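Local coordinates for protein metalloregulator ScaR (Streptococcus gordonii, PDB 3HRS) that acts as a manganese-activated transcriptional repressor of the DtxR/MntR family, a homodimer that probably binds DNA when loaded with metal, at residues L141-A146 against P204-I209; T177-G182 against S191-G196; I78-V83 against A121-G126; E5-C10 against M30-P35. One frame throughout, in Å; residues are numbered along the deposited sequence.

How the contacts relate
ScaR illustrates how a modular repressor closes its loops mostly one after another, with one nested. From the N terminus, contact 4 comes first, folding 5-10 onto 30-35 and tying the first helix to the helix-turn-helix. Contact 3 follows in series, holding 121-126 against helix 62-84 at the metal site of the dimerisation region. Contact 1 then joins 141-146 to 204-209, both inside the FeoA region, linking what precedes strand 150-157 to the start of strand 209-212; contact 2, the hairpin pair 177-182 and 191-196, nests within that loop. No loops cross. Contacts 1 and 2 touch through Leu143, Leu192 and Phe180, whereas contacts 2 and 4 lie on opposite sides of the chain's centre, about 36 Å apart between centres.

Contact 1. Residues L141-A146 against P204-I209; sequences LTLEEA and PIAQQI
A chi1 of -172° swings the hydroxyl of Thr142 away from its own backbone N and in among three carbonyl oxygens of 204-209. Thr142 OG1 lies 2.9 Å from Gln207 O, 3.1 Å from Ala206 O and 3.3 Å from Ile209 O. The same choice at Leu143 (chi1 -176°) lays its CD2 branch alongside the methyl of Ala206, with CD2 to CB at 3.7 Å. Two backbone bonds fix this placement: Leu143 N donates to Ile209 O at 2.9 Å, while Glu144 N reaches Ala206 O at 3.3 Å. The Glu144 chain runs beside that of Gln207 in the same direction, and its OE1 rests 3.4 Å from Gln207 CG; its OE2 is hydrogen-bonded to Gln203 NE2. Leu143 also starts a type I turn that ends at Ala146. Within the FeoA domain, probably SH3-like, the contact clips the segment before strand 150-157 to the entry of the last strand. Leu143 itself packs on Leu192 of strand 189-194 and Leu201 of strand 197-201, while Ile209, where the last strand begins, meets Leu154 of strand 150-157 and Leu167 of helix 161-168.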
loop_
_atom_site.group_PDB
_atom_site.type_symbol
_atom_site.label_atom_id
_atom_site.label_comp_id
_atom_site.label_asym_id
_atom_site.label_seq_id
_atom_site.Cartn_x
_atom_site.Cartn_y
_atom_site.Cartn_z
ATOM N N LEU A 141 3.026 -12.438 -29.594
ATOM C CA LEU A 141 4.009 -13.214 -30.362
ATOM C C LEU A 141 5.282 -13.557 -29.575
ATOM O O LEU A 141 6.123 -12.695 -29.297
ATOM C CB LEU A 141 4.338 -12.505 -31.680
ATOM C CG LEU A 141 5.185 -13.215 -32.751
ATOM C CD1 LEU A 141 6.635 -12.736 -32.764
ATOM C CD2 LEU A 141 5.120 -14.731 -32.627
ATOM N N THR A 142 5.411 -14.835 -29.222
ATOM C CA THR A 142 6.532 -15.318 -28.413
ATOM C C THR A 142 7.752 -15.635 -29.284
ATOM O O THR A 142 7.623 -15.843 -30.485
ATOM C CB THR A 142 6.122 -16.545 -27.543
ATOM O OG1 THR A 142 7.175 -16.870 -26.631
ATOM C CG2 THR A 142 5.851 -17.752 -28.395
ATOM N N LEU A 143 8.938 -15.655 -28.686
ATOM C CA LEU A 143 10.142 -15.889 -29.465
ATOM C C LEU A 143 10.066 -17.259 -30.133
ATOM O O LEU A 143 10.347 -17.395 -31.329
ATOM C CB LEU A 143 11.403 -15.792 -28.602
ATOM C CG LEU A 143 12.743 -15.929 -29.350
ATOM C CD1 LEU A 143 12.880 -14.848 -30.418
ATOM C CD2 LEU A 143 13.974 -15.936 -28.421
ATOM N N GLU A 144 9.683 -18.273 -29.370
ATOM C CA GLU A 144 9.662 -19.621 -29.919
ATOM C C GLU A 144 8.725 -19.745 -31.124
ATOM O O GLU A 144 9.040 -20.454 -32.087
ATOM C CB GLU A 144 9.323 -20.667 -28.855
ATOM C CG GLU A 144 7.859 -21.049 -28.783
ATOM C CD GLU A 144 7.655 -22.366 -28.060
ATOM O OE1 GLU A 144 6.793 -22.430 -27.154
ATOM O OE2 GLU A 144 8.373 -23.332 -28.389
ATOM N N GLU A 145 7.585 -19.062 -31.081
ATOM C CA GLU A 145 6.675 -19.110 -32.218
ATOM C C GLU A 145 6.901 -17.934 -33.170
ATOM O O GLU A 145 5.963 -17.404 -33.761
ATOM C CB GLU A 145 5.210 -19.241 -31.771
ATOM C CG GLU A 145 4.581 -17.997 -31.164
ATOM C CD GLU A 145 3.400 -18.319 -30.247
ATOM O OE1 GLU A 145 3.015 -17.449 -29.432
ATOM O OE2 GLU A 145 2.865 -19.447 -30.335
ATOM N N ALA A 146 8.164 -17.546 -33.324
ATOM C CA ALA A 146 8.532 -16.481 -34.247
ATOM C C ALA A 146 9.055 -17.068 -35.553
ATOM O O ALA A 146 10.088 -17.749 -35.569
ATOM C CB ALA A 146 9.571 -15.566 -33.618
ATOM N N PRO A 204 12.476 -23.245 -23.024
ATOM C CA PRO A 204 11.665 -22.745 -21.905
ATOM C C PRO A 204 11.774 -21.227 -21.694
ATOM O O PRO A 204 10.825 -20.623 -21.191
ATOM C CB PRO A 204 12.238 -23.502 -20.696
ATOM C CG PRO A 204 13.603 -23.951 -21.147
ATOM C CD PRO A 204 13.388 -24.308 -22.580
ATOM N N ILE A 205 12.902 -20.631 -22.075
ATOM C CA ILE A 205 13.074 -19.186 -21.979
ATOM C C ILE A 205 12.520 -18.464 -23.209
ATOM O O ILE A 205 11.856 -17.441 -23.084
ATOM C CB ILE A 205 14.557 -18.794 -21.796
ATOM C CG1 ILE A 205 15.072 -19.206 -20.417
ATOM C CG2 ILE A 205 14.745 -17.313 -21.995
ATOM C CD1 ILE A 205 15.632 -20.626 -20.361
ATOM N N ALA A 206 12.795 -18.986 -24.399
ATOM C CA ALA A 206 12.307 -18.348 -25.622
ATOM C C ALA A 206 10.789 -18.261 -25.591
ATOM O O ALA A 206 10.176 -17.413 -26.240
ATOM C CB ALA A 206 12.768 -19.115 -26.845
ATOM N N GLN A 207 10.206 -19.156 -24.811
ATOM C CA GLN A 207 8.775 -19.309 -24.667
ATOM C C GLN A 207 8.199 -18.138 -23.863
ATOM O O GLN A 207 7.005 -17.827 -23.945
ATOM C CB GLN A 207 8.550 -20.615 -23.916
ATOM C CG GLN A 207 7.168 -21.220 -23.985
ATOM C CD GLN A 207 7.027 -22.369 -22.995
ATOM O OE1 GLN A 207 6.074 -23.146 -23.056
ATOM N NE2 GLN A 207 7.987 -22.477 -22.072
ATOM N N GLN A 208 9.068 -17.485 -23.094
ATOM C CA GLN A 208 8.662 -16.491 -22.103
ATOM C C GLN A 208 8.985 -15.060 -22.508
ATOM O O GLN A 208 8.793 -14.130 -21.738
ATOM C CB GLN A 208 9.380 -16.767 -20.790
ATOM C CG GLN A 208 8.785 -17.856 -19.945
ATOM C CD GLN A 208 9.699 -18.217 -18.799
ATOM O OE1 GLN A 208 9.385 -17.975 -17.635
ATOM N NE2 GLN A 208 10.855 -18.777 -19.127
ATOM N N ILE A 209 9.508 -14.896 -23.708
ATOM C CA ILE A 209 9.956 -13.608 -24.187
ATOM C C ILE A 209 9.097 -13.261 -25.388
ATOM O O ILE A 209 8.886 -14.096 -26.279
ATOM C CB ILE A 209 11.408 -13.731 -24.620
ATOM C CG1 ILE A 209 12.312 -13.671 -23.403
ATOM C CG2 ILE A 209 11.778 -12.672 -25.633
ATOM C CD1 ILE A 209 13.633 -14.336 -23.669
#

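Contact 2. Residues T177-G182 against S191-G196; sequences TIRFLG and SLEVDG
Strands 177-182 and 191-194 run antiparallel at 154° with their axes 4.6 Å apart, and Leu181 N donates a nearly straight bond to Ser191 O (2.8 Å, 168° at the hydrogen). Glu193 N meets Arg179 O at 2.8 Å; the return bond from Arg179 N to Glu193 O is weak. Side chains then sort by face. Phe180 and Leu192 form a non-hydrogen-bonded pair and share the buried face with Ile178 and Val194. There the CG2 branch of Ile178 touches Leu192 CD2 at 3.4 Å, while CD1 reaches across to Val194 CB on the partner strand at 3.6 Å. Ser191 O comes to the rim of the Phe180 ring, near its plane, 3.6 Å from CD1. On the other face Arg179 and Glu193 lie side by side, pointing the same way. Their methylenes do the touching, Arg179 CD against Glu193 CG, whereas the nearly parallel but stepped guanidinium and carboxylate stay beyond salt-bridge range, with NH1 to OE1 at 4.1 Å. Further along, Leu181 packs on Ser191, CB to CB at 3.4 Å. Leu192 is also joined by backbone bonding to Ile199 of the next strand, and Phe180 to Gly150 on the far side. Such a meander hairpin, apolar inside and mixed outside, is consistent with the SH3-like fold of FeoA domains.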
loop_
_atom_site.group_PDB
_atom_site.type_symbol
_atom_site.label_atom_id
_atom_site.label_comp_id
_atom_site.label_asym_id
_atom_site.label_seq_id
_atom_site.Cartn_x
_atom_site.Cartn_y
_atom_site.Cartn_z
ATOM N N THR A 177 16.617 -3.784 -29.048
ATOM C CA THR A 177 16.378 -4.419 -30.329
ATOM C C THR A 177 17.122 -5.750 -30.364
ATOM O O THR A 177 18.140 -5.932 -29.694
ATOM C CB THR A 177 16.805 -3.525 -31.508
ATOM O OG1 THR A 177 16.649 -2.143 -31.147
ATOM C CG2 THR A 177 15.962 -3.834 -32.743
ATOM N N ILE A 178 16.603 -6.675 -31.158
ATOM C CA ILE A 178 16.990 -8.066 -31.056
ATOM C C ILE A 178 17.084 -8.665 -32.448
ATOM O O ILE A 178 16.147 -8.543 -33.239
ATOM C CB ILE A 178 15.946 -8.833 -30.198
ATOM C CG1 ILE A 178 16.306 -8.727 -28.715
ATOM C CG2 ILE A 178 15.833 -10.281 -30.599
ATOM C CD1 ILE A 178 17.775 -8.951 -28.443
ATOM N N ARG A 179 18.226 -9.279 -32.761
ATOM C CA ARG A 179 18.359 -10.018 -34.004
ATOM C C ARG A 179 18.143 -11.505 -33.748
ATOM O O ARG A 179 18.952 -12.153 -33.080
ATOM C CB ARG A 179 19.741 -9.821 -34.617
ATOM C CG ARG A 179 20.052 -8.440 -35.188
ATOM C CD ARG A 179 21.444 -8.481 -35.845
ATOM N NE ARG A 179 21.913 -7.183 -36.327
ATOM C CZ ARG A 179 23.185 -6.907 -36.605
ATOM N NH1 ARG A 179 24.118 -7.838 -36.437
ATOM N NH2 ARG A 179 23.530 -5.700 -37.042
ATOM N N PHE A 180 17.045 -12.035 -34.280
ATOM C CA PHE A 180 16.762 -13.464 -34.238
ATOM C C PHE A 180 17.532 -14.163 -35.348
ATOM O O PHE A 180 17.407 -13.789 -36.512
ATOM C CB PHE A 180 15.269 -13.700 -34.452
ATOM C CG PHE A 180 14.842 -15.134 -34.273
ATOM C CD1 PHE A 180 15.491 -15.964 -33.372
ATOM C CD2 PHE A 180 13.763 -15.638 -34.979
ATOM C CE1 PHE A 180 15.083 -17.277 -33.192
ATOM C CE2 PHE A 180 13.350 -16.953 -34.804
ATOM C CZ PHE A 180 14.009 -17.770 -33.911
ATOM N N LEU A 181 18.325 -15.174 -35.000
ATOM C CA LEU A 181 19.072 -15.930 -36.007
ATOM C C LEU A 181 18.423 -17.279 -36.285
ATOM O O LEU A 181 19.016 -18.133 -36.930
ATOM C CB LEU A 181 20.524 -16.131 -35.574
ATOM C CG LEU A 181 21.242 -14.844 -35.179
ATOM C CD1 LEU A 181 22.567 -15.148 -34.497
ATOM C CD2 LEU A 181 21.438 -13.961 -36.399
ATOM N N GLY A 182 17.207 -17.468 -35.782
ATOM C CA GLY A 182 16.454 -18.683 -36.032
ATOM C C GLY A 182 16.663 -19.771 -34.998
ATOM O O GLY A 182 17.612 -19.747 -34.213
ATOM N N SER A 191 19.068 -18.431 -31.356
ATOM C CA SER A 191 20.213 -17.542 -31.455
ATOM C C SER A 191 19.761 -16.086 -31.520
ATOM O O SER A 191 18.897 -15.722 -32.320
ATOM C CB SER A 191 21.050 -17.905 -32.684
ATOM O OG SER A 191 21.209 -19.313 -32.796
ATOM N N LEU A 192 20.340 -15.252 -30.668
ATOM C CA LEU A 192 19.987 -13.840 -30.656
ATOM C C LEU A 192 21.226 -12.962 -30.717
ATOM O O LEU A 192 22.300 -13.355 -30.260
ATOM C CB LEU A 192 19.161 -13.487 -29.409
ATOM C CG LEU A 192 17.743 -14.060 -29.357
ATOM C CD1 LEU A 192 17.080 -13.812 -28.008
ATOM C CD2 LEU A 192 16.900 -13.499 -30.483
ATOM N N GLU A 193 21.052 -11.766 -31.270
ATOM C CA GLU A 193 22.111 -10.770 -31.341
ATOM C C GLU A 193 21.723 -9.539 -30.524
ATOM O O GLU A 193 21.113 -8.595 -31.039
ATOM C CB GLU A 193 22.359 -10.385 -32.800
ATOM C CG GLU A 193 23.659 -9.649 -33.054
ATOM C CD GLU A 193 24.829 -10.590 -33.152
ATOM O OE1 GLU A 193 25.922 -10.133 -33.554
ATOM O OE2 GLU A 193 24.654 -11.788 -32.831
ATOM N N VAL A 194 22.078 -9.563 -29.245
ATOM C CA VAL A 194 21.731 -8.482 -28.328
ATOM C C VAL A 194 22.952 -7.639 -28.001
ATOM O O VAL A 194 23.811 -8.048 -27.218
ATOM C CB VAL A 194 21.111 -9.017 -27.017
ATOM C CG1 VAL A 194 21.975 -10.122 -26.420
ATOM C CG2 VAL A 194 20.917 -7.890 -26.020
ATOM N N ASP A 195 23.019 -6.455 -28.600
ATOM C CA ASP A 195 24.180 -5.591 -28.441
ATOM C C ASP A 195 25.365 -6.189 -29.188
ATOM O O ASP A 195 26.472 -6.273 -28.653
ATOM C CB ASP A 195 24.526 -5.400 -26.959
ATOM C CG ASP A 195 23.582 -4.435 -26.252
ATOM O OD1 ASP A 195 23.259 -3.375 -26.838
ATOM O OD2 ASP A 195 23.175 -4.738 -25.104
ATOM N N GLY A 196 25.116 -6.617 -30.423
ATOM C CA GLY A 196 26.149 -7.185 -31.269
ATOM C C GLY A 196 26.783 -8.441 -30.703
ATOM O O GLY A 196 27.636 -9.058 -31.346
#

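Contact 3. Residues I78-V83 against A121-G126; sequences IEVFLV and ACPHGG
Pro123 sets its ring as a bump against one side of helix 62-84, in a shallow hollow walled by Glu79, Val80 and Val83. Two walls meet the same ring atom: Pro123 CD lies 3.6 Å from Glu79 CG and 3.8 Å from Val80 CG2. Val83, one turn on from Glu79, borders the ring at Pro123 CG, though the exact setting of its methyls is doubtful. The fit works in the other direction as well. Val80 CG2 is the helix's own protrusion, and it fills the notch where the loop bends from Cys122 into Pro123, 3.4 Å from Cys122 CA and 3.8 Å from Cys122 CB. That bend opens a type I turn from Cys122 to Gly125, closed by Gly125 N to Cys122 O at 2.9 Å. The turn carries two of the four residues known to bind zinc in this DtxR/MntR-family protein, Cys122 and His124, with Glu79 and Asp159 as the others, although the chain described here is the metal-free form. Glu79 reaches the site by bending. CG stands opposite the backbone N (chi1 174°), close to Pro123, and a turn at chi2 (94°) then brings the carboxylate past the proline and up to His124. The two side chains cross at about a right angle, with the carboxylate plane tilted 55° from the ring and Glu79 OE1 3.3 Å from His124 CE1. Asp159 packs on both Glu79 and His124, and Ile93 of helix 90-101 packs on Glu79 and Val83. On another side of the helix, Phe81 meets Phe81 of the second subunit.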
loop_
_atom_site.group_PDB
_atom_site.type_symbol
_atom_site.label_atom_id
_atom_site.label_comp_id
_atom_site.label_asym_id
_atom_site.label_seq_id
_atom_site.Cartn_x
_atom_site.Cartn_y
_atom_site.Cartn_z
ATOM N N ILE A 78 0.381 -1.516 -9.531
ATOM C CA ILE A 78 1.335 -1.476 -8.430
ATOM C C ILE A 78 2.753 -1.576 -9.003
ATOM O O ILE A 78 3.675 -0.891 -8.565
ATOM C CB ILE A 78 1.109 -2.615 -7.406
ATOM C CG1 ILE A 78 -0.265 -2.498 -6.722
ATOM C CG2 ILE A 78 2.137 -2.571 -6.337
ATOM C CD1 ILE A 78 -0.570 -1.106 -6.262
ATOM N N GLU A 79 2.939 -2.434 -9.991
ATOM C CA GLU A 79 4.262 -2.554 -10.583
ATOM C C GLU A 79 4.684 -1.185 -11.089
ATOM O O GLU A 79 5.698 -0.670 -10.649
ATOM C CB GLU A 79 4.279 -3.572 -11.711
ATOM C CG GLU A 79 5.591 -3.635 -12.453
ATOM C CD GLU A 79 6.500 -4.707 -11.915
ATOM O OE1 GLU A 79 7.680 -4.752 -12.348
ATOM O OE2 GLU A 79 6.024 -5.509 -11.071
ATOM N N VAL A 80 3.891 -0.607 -12.001
ATOM C CA VAL A 80 4.141 0.724 -12.543
ATOM C C VAL A 80 4.351 1.765 -11.453
ATOM O O VAL A 80 5.219 2.601 -11.575
ATOM C CB VAL A 80 2.982 1.243 -13.386
ATOM C CG1 VAL A 80 3.143 2.771 -13.650
ATOM C CG2 VAL A 80 2.892 0.472 -14.689
ATOM N N PHE A 81 3.556 1.739 -10.394
ATOM C CA PHE A 81 3.754 2.732 -9.345
ATOM C C PHE A 81 5.118 2.547 -8.671
ATOM O O PHE A 81 5.860 3.490 -8.532
ATOM C CB PHE A 81 2.609 2.725 -8.313
ATOM C CG PHE A 81 2.864 3.591 -7.095
ATOM C CD1 PHE A 81 2.732 4.970 -7.164
ATOM C CD2 PHE A 81 3.209 3.016 -5.872
ATOM C CE1 PHE A 81 2.942 5.768 -6.025
ATOM C CE2 PHE A 81 3.414 3.803 -4.725
ATOM C CZ PHE A 81 3.282 5.176 -4.799
ATOM N N LEU A 82 5.439 1.327 -8.263
ATOM C CA LEU A 82 6.655 1.079 -7.504
ATOM C C LEU A 82 7.917 1.461 -8.248
ATOM O O LEU A 82 8.824 2.090 -7.670
ATOM C CB LEU A 82 6.741 -0.372 -7.047
ATOM C CG LEU A 82 5.629 -0.682 -6.039
ATOM C CD1 LEU A 82 5.892 -2.011 -5.360
ATOM C CD2 LEU A 82 5.518 0.457 -5.019
ATOM N N VAL A 83 7.996 1.092 -9.523
ATOM C CA VAL A 83 9.229 1.368 -10.240
ATOM C C VAL A 83 9.326 2.805 -10.732
ATOM O O VAL A 83 10.358 3.443 -10.540
ATOM C CB VAL A 83 9.576 0.324 -11.334
ATOM C CG1 VAL A 83 8.450 -0.648 -11.537
ATOM C CG2 VAL A 83 9.987 1.007 -12.639
ATOM N N ALA A 121 0.190 0.047 -20.086
ATOM C CA ALA A 121 1.153 -1.043 -19.968
ATOM C C ALA A 121 2.123 -0.865 -18.803
ATOM O O ALA A 121 2.553 0.258 -18.538
ATOM C CB ALA A 121 1.926 -1.169 -21.258
ATOM N N CYS A 122 2.461 -1.964 -18.114
ATOM C CA CYS A 122 3.475 -1.924 -17.054
ATOM C C CYS A 122 4.889 -1.986 -17.677
ATOM O O CYS A 122 5.038 -2.277 -18.872
ATOM C CB CYS A 122 3.296 -3.065 -16.061
ATOM S SG CYS A 122 3.593 -4.714 -16.732
ATOM N N PRO A 123 5.935 -1.723 -16.873
ATOM C CA PRO A 123 7.277 -1.632 -17.478
ATOM C C PRO A 123 7.747 -2.904 -18.212
ATOM O O PRO A 123 8.674 -2.802 -19.010
ATOM C CB PRO A 123 8.201 -1.319 -16.284
ATOM C CG PRO A 123 7.272 -0.859 -15.179
ATOM C CD PRO A 123 5.982 -1.601 -15.406
ATOM N N HIS A 124 7.141 -4.066 -17.982
ATOM C CA HIS A 124 7.580 -5.246 -18.729
ATOM C C HIS A 124 6.759 -5.544 -19.963
ATOM O O HIS A 124 6.843 -6.649 -20.503
ATOM C CB HIS A 124 7.634 -6.477 -17.849
ATOM C CG HIS A 124 8.645 -6.379 -16.760
ATOM N ND1 HIS A 124 8.301 -6.360 -15.426
ATOM C CD2 HIS A 124 9.993 -6.277 -16.807
ATOM C CE1 HIS A 124 9.397 -6.269 -14.696
ATOM N NE2 HIS A 124 10.437 -6.222 -15.510
ATOM N N GLY A 125 5.963 -4.575 -20.405
ATOM C CA GLY A 125 5.235 -4.706 -21.653
ATOM C C GLY A 125 3.883 -5.382 -21.498
ATOM O O GLY A 125 3.061 -5.436 -22.438
ATOM N N GLY A 126 3.658 -5.920 -20.304
ATOM C CA GLY A 126 2.349 -6.430 -19.961
ATOM C C GLY A 126 1.334 -5.316 -20.104
ATOM O O GLY A 126 1.543 -4.173 -19.623
#

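Contact 4. Residues E5-C10 against M30-P35; sequences EDYLKC and MQVSPP
Asp6 O takes a weak hydrogen bond from Cys10 N within helix 4-13 (3.3 Å), and across the contact Met30 SD approaches it to 3.8 Å. The setting is the winged helix-turn-helix of the DtxR family, in which helices 23-30 and 34-46 form the paired element and helix 4-13 packs against it. Met30 ends the first of the pair. There Gln31, with positive phi, is the C-prime residue of a Schellman motif, and Ser33 takes the N-cap position of the next helix. What joins the pieces is a methionine folded back on itself. With bends at chi2 and at chi3 (-53°), its thioether curls over the Tyr7 ring, and CE comes to rest over the centre of one face, 3.9 Å from the centroid and only 4° off the normal. This is a CH-pi contact by the methyl. The sulfur lies over the same face, SD 4.6 Å from the centroid, adding a Met-aromatic contact, and Met30 CG sits near the ring's CE2 at 3.9 Å. From the helix side Cys10 packs on the sulfur, CB to Met30 SD 3.6 Å. Met30 thus covers one face of the phenol ring, which also packs on Ile26 of helix 23-30 and on Met40, Met41 and Leu44 of helix 34-46. Its hydroxyl end meets the turn, where Val32 comes from the opposite direction and brings its CG2 methyl to 3.3 Å from Tyr7 OH.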
loop_
_atom_site.group_PDB
_atom_site.type_symbol
_atom_site.label_atom_id
_atom_site.label_comp_id
_atom_site.label_asym_id
_atom_site.label_seq_id
_atom_site.Cartn_x
_atom_site.Cartn_y
_atom_site.Cartn_z
ATOM N N GLU A 5 -7.427 -16.147 -5.959
ATOM C CA GLU A 5 -6.957 -15.257 -7.001
ATOM C C GLU A 5 -5.653 -15.794 -7.588
ATOM O O GLU A 5 -5.404 -15.659 -8.786
ATOM C CB GLU A 5 -6.819 -13.827 -6.479
ATOM C CG GLU A 5 -8.153 -13.194 -6.066
ATOM C CD GLU A 5 -7.994 -11.840 -5.380
ATOM O OE1 GLU A 5 -7.401 -10.912 -5.983
ATOM O OE2 GLU A 5 -8.480 -11.707 -4.233
ATOM N N ASP A 6 -4.841 -16.438 -6.753
ATOM C CA ASP A 6 -3.555 -16.974 -7.204
ATOM C C ASP A 6 -3.771 -18.206 -8.045
ATOM O O ASP A 6 -2.954 -18.554 -8.882
ATOM C CB ASP A 6 -2.666 -17.345 -6.024
ATOM C CG ASP A 6 -2.303 -16.162 -5.183
ATOM O OD1 ASP A 6 -2.168 -16.348 -3.957
ATOM O OD2 ASP A 6 -2.156 -15.052 -5.743
ATOM N N TYR A 7 -4.875 -18.884 -7.804
ATOM C CA TYR A 7 -5.196 -20.045 -8.602
ATOM C C TYR A 7 -5.683 -19.610 -9.982
ATOM O O TYR A 7 -5.237 -20.139 -10.994
ATOM C CB TYR A 7 -6.253 -20.888 -7.893
ATOM C CG TYR A 7 -5.700 -21.888 -6.908
ATOM C CD1 TYR A 7 -5.539 -21.561 -5.574
ATOM C CD2 TYR A 7 -5.364 -23.168 -7.312
ATOM C CE1 TYR A 7 -5.043 -22.485 -4.670
ATOM C CE2 TYR A 7 -4.870 -24.093 -6.422
ATOM C CZ TYR A 7 -4.708 -23.750 -5.102
ATOM O OH TYR A 7 -4.214 -24.682 -4.216
ATOM N N LEU A 8 -6.600 -18.646 -10.015
ATOM C CA LEU A 8 -7.187 -18.185 -11.270
ATOM C C LEU A 8 -6.112 -17.634 -12.167
ATOM O O LEU A 8 -6.170 -17.839 -13.379
ATOM C CB LEU A 8 -8.247 -17.099 -11.059
ATOM C CG LEU A 8 -9.721 -17.496 -11.163
ATOM C CD1 LEU A 8 -10.513 -16.262 -11.528
ATOM C CD2 LEU A 8 -9.957 -18.598 -12.195
ATOM N N LYS A 9 -5.142 -16.920 -11.589
ATOM C CA LYS A 9 -4.043 -16.406 -12.399
ATOM C C LYS A 9 -3.382 -17.613 -13.056
ATOM O O LYS A 9 -3.319 -17.707 -14.284
ATOM C CB LYS A 9 -3.037 -15.635 -11.557
ATOM C CG LYS A 9 -2.332 -14.509 -12.296
ATOM C CD LYS A 9 -1.041 -14.964 -12.970
ATOM C CE LYS A 9 0.154 -14.842 -12.030
ATOM N NZ LYS A 9 0.710 -13.454 -11.894
ATOM N N CYS A 10 -2.920 -18.544 -12.224
ATOM C CA CYS A 10 -2.303 -19.776 -12.695
ATOM C C CYS A 10 -3.111 -20.428 -13.830
ATOM O O CYS A 10 -2.691 -20.449 -14.981
ATOM C CB CYS A 10 -2.121 -20.742 -11.522
ATOM S SG CYS A 10 -1.748 -22.447 -11.996
ATOM N N MET A 30 1.380 -24.620 -8.440
ATOM C CA MET A 30 0.999 -23.940 -7.208
ATOM C C MET A 30 1.808 -24.425 -6.010
ATOM O O MET A 30 1.817 -23.785 -4.954
ATOM C CB MET A 30 -0.489 -24.160 -6.938
ATOM C CG MET A 30 -1.404 -23.690 -8.056
ATOM S SD MET A 30 -1.295 -21.913 -8.252
ATOM C CE MET A 30 -1.620 -21.398 -6.570
ATOM N N GLN A 31 2.485 -25.557 -6.185
ATOM C CA GLN A 31 3.204 -26.222 -5.098
ATOM C C GLN A 31 2.269 -26.473 -3.919
ATOM O O GLN A 31 2.502 -25.973 -2.816
ATOM C CB GLN A 31 4.410 -25.396 -4.649
ATOM C CG GLN A 31 5.572 -26.230 -4.125
ATOM C CD GLN A 31 6.502 -26.710 -5.234
ATOM O OE1 GLN A 31 6.356 -26.323 -6.396
ATOM N NE2 GLN A 31 7.467 -27.553 -4.877
ATOM N N VAL A 32 1.207 -27.237 -4.160
ATOM C CA VAL A 32 0.257 -27.571 -3.100
ATOM C C VAL A 32 -0.149 -29.047 -3.052
ATOM O O VAL A 32 0.157 -29.834 -3.951
ATOM C CB VAL A 32 -1.028 -26.691 -3.143
ATOM C CG1 VAL A 32 -0.754 -25.297 -2.593
ATOM C CG2 VAL A 32 -1.588 -26.622 -4.549
ATOM N N SER A 33 -0.842 -29.391 -1.970
ATOM C CA SER A 33 -1.364 -30.727 -1.719
ATOM C C SER A 33 -2.562 -31.001 -2.625
ATOM O O SER A 33 -3.499 -30.209 -2.658
ATOM C CB SER A 33 -1.770 -30.824 -0.241
ATOM O OG SER A 33 -2.871 -31.694 -0.036
ATOM N N PRO A 34 -2.537 -32.118 -3.372
ATOM C CA PRO A 34 -3.621 -32.422 -4.313
ATOM C C PRO A 34 -5.032 -32.326 -3.715
ATOM O O PRO A 34 -5.927 -31.868 -4.427
ATOM C CB PRO A 34 -3.296 -33.844 -4.770
ATOM C CG PRO A 34 -1.820 -33.902 -4.693
ATOM C CD PRO A 34 -1.457 -33.114 -3.457
ATOM N N PRO A 35 -5.232 -32.749 -2.448
ATOM C CA PRO A 35 -6.521 -32.493 -1.791
ATOM C C PRO A 35 -6.804 -31.001 -1.588
ATOM O O PRO A 35 -7.968 -30.630 -1.431
ATOM C CB PRO A 35 -6.374 -33.190 -0.436
ATOM C CG PRO A 35 -5.386 -34.253 -0.668
ATOM C CD PRO A 35 -4.410 -33.695 -1.674
#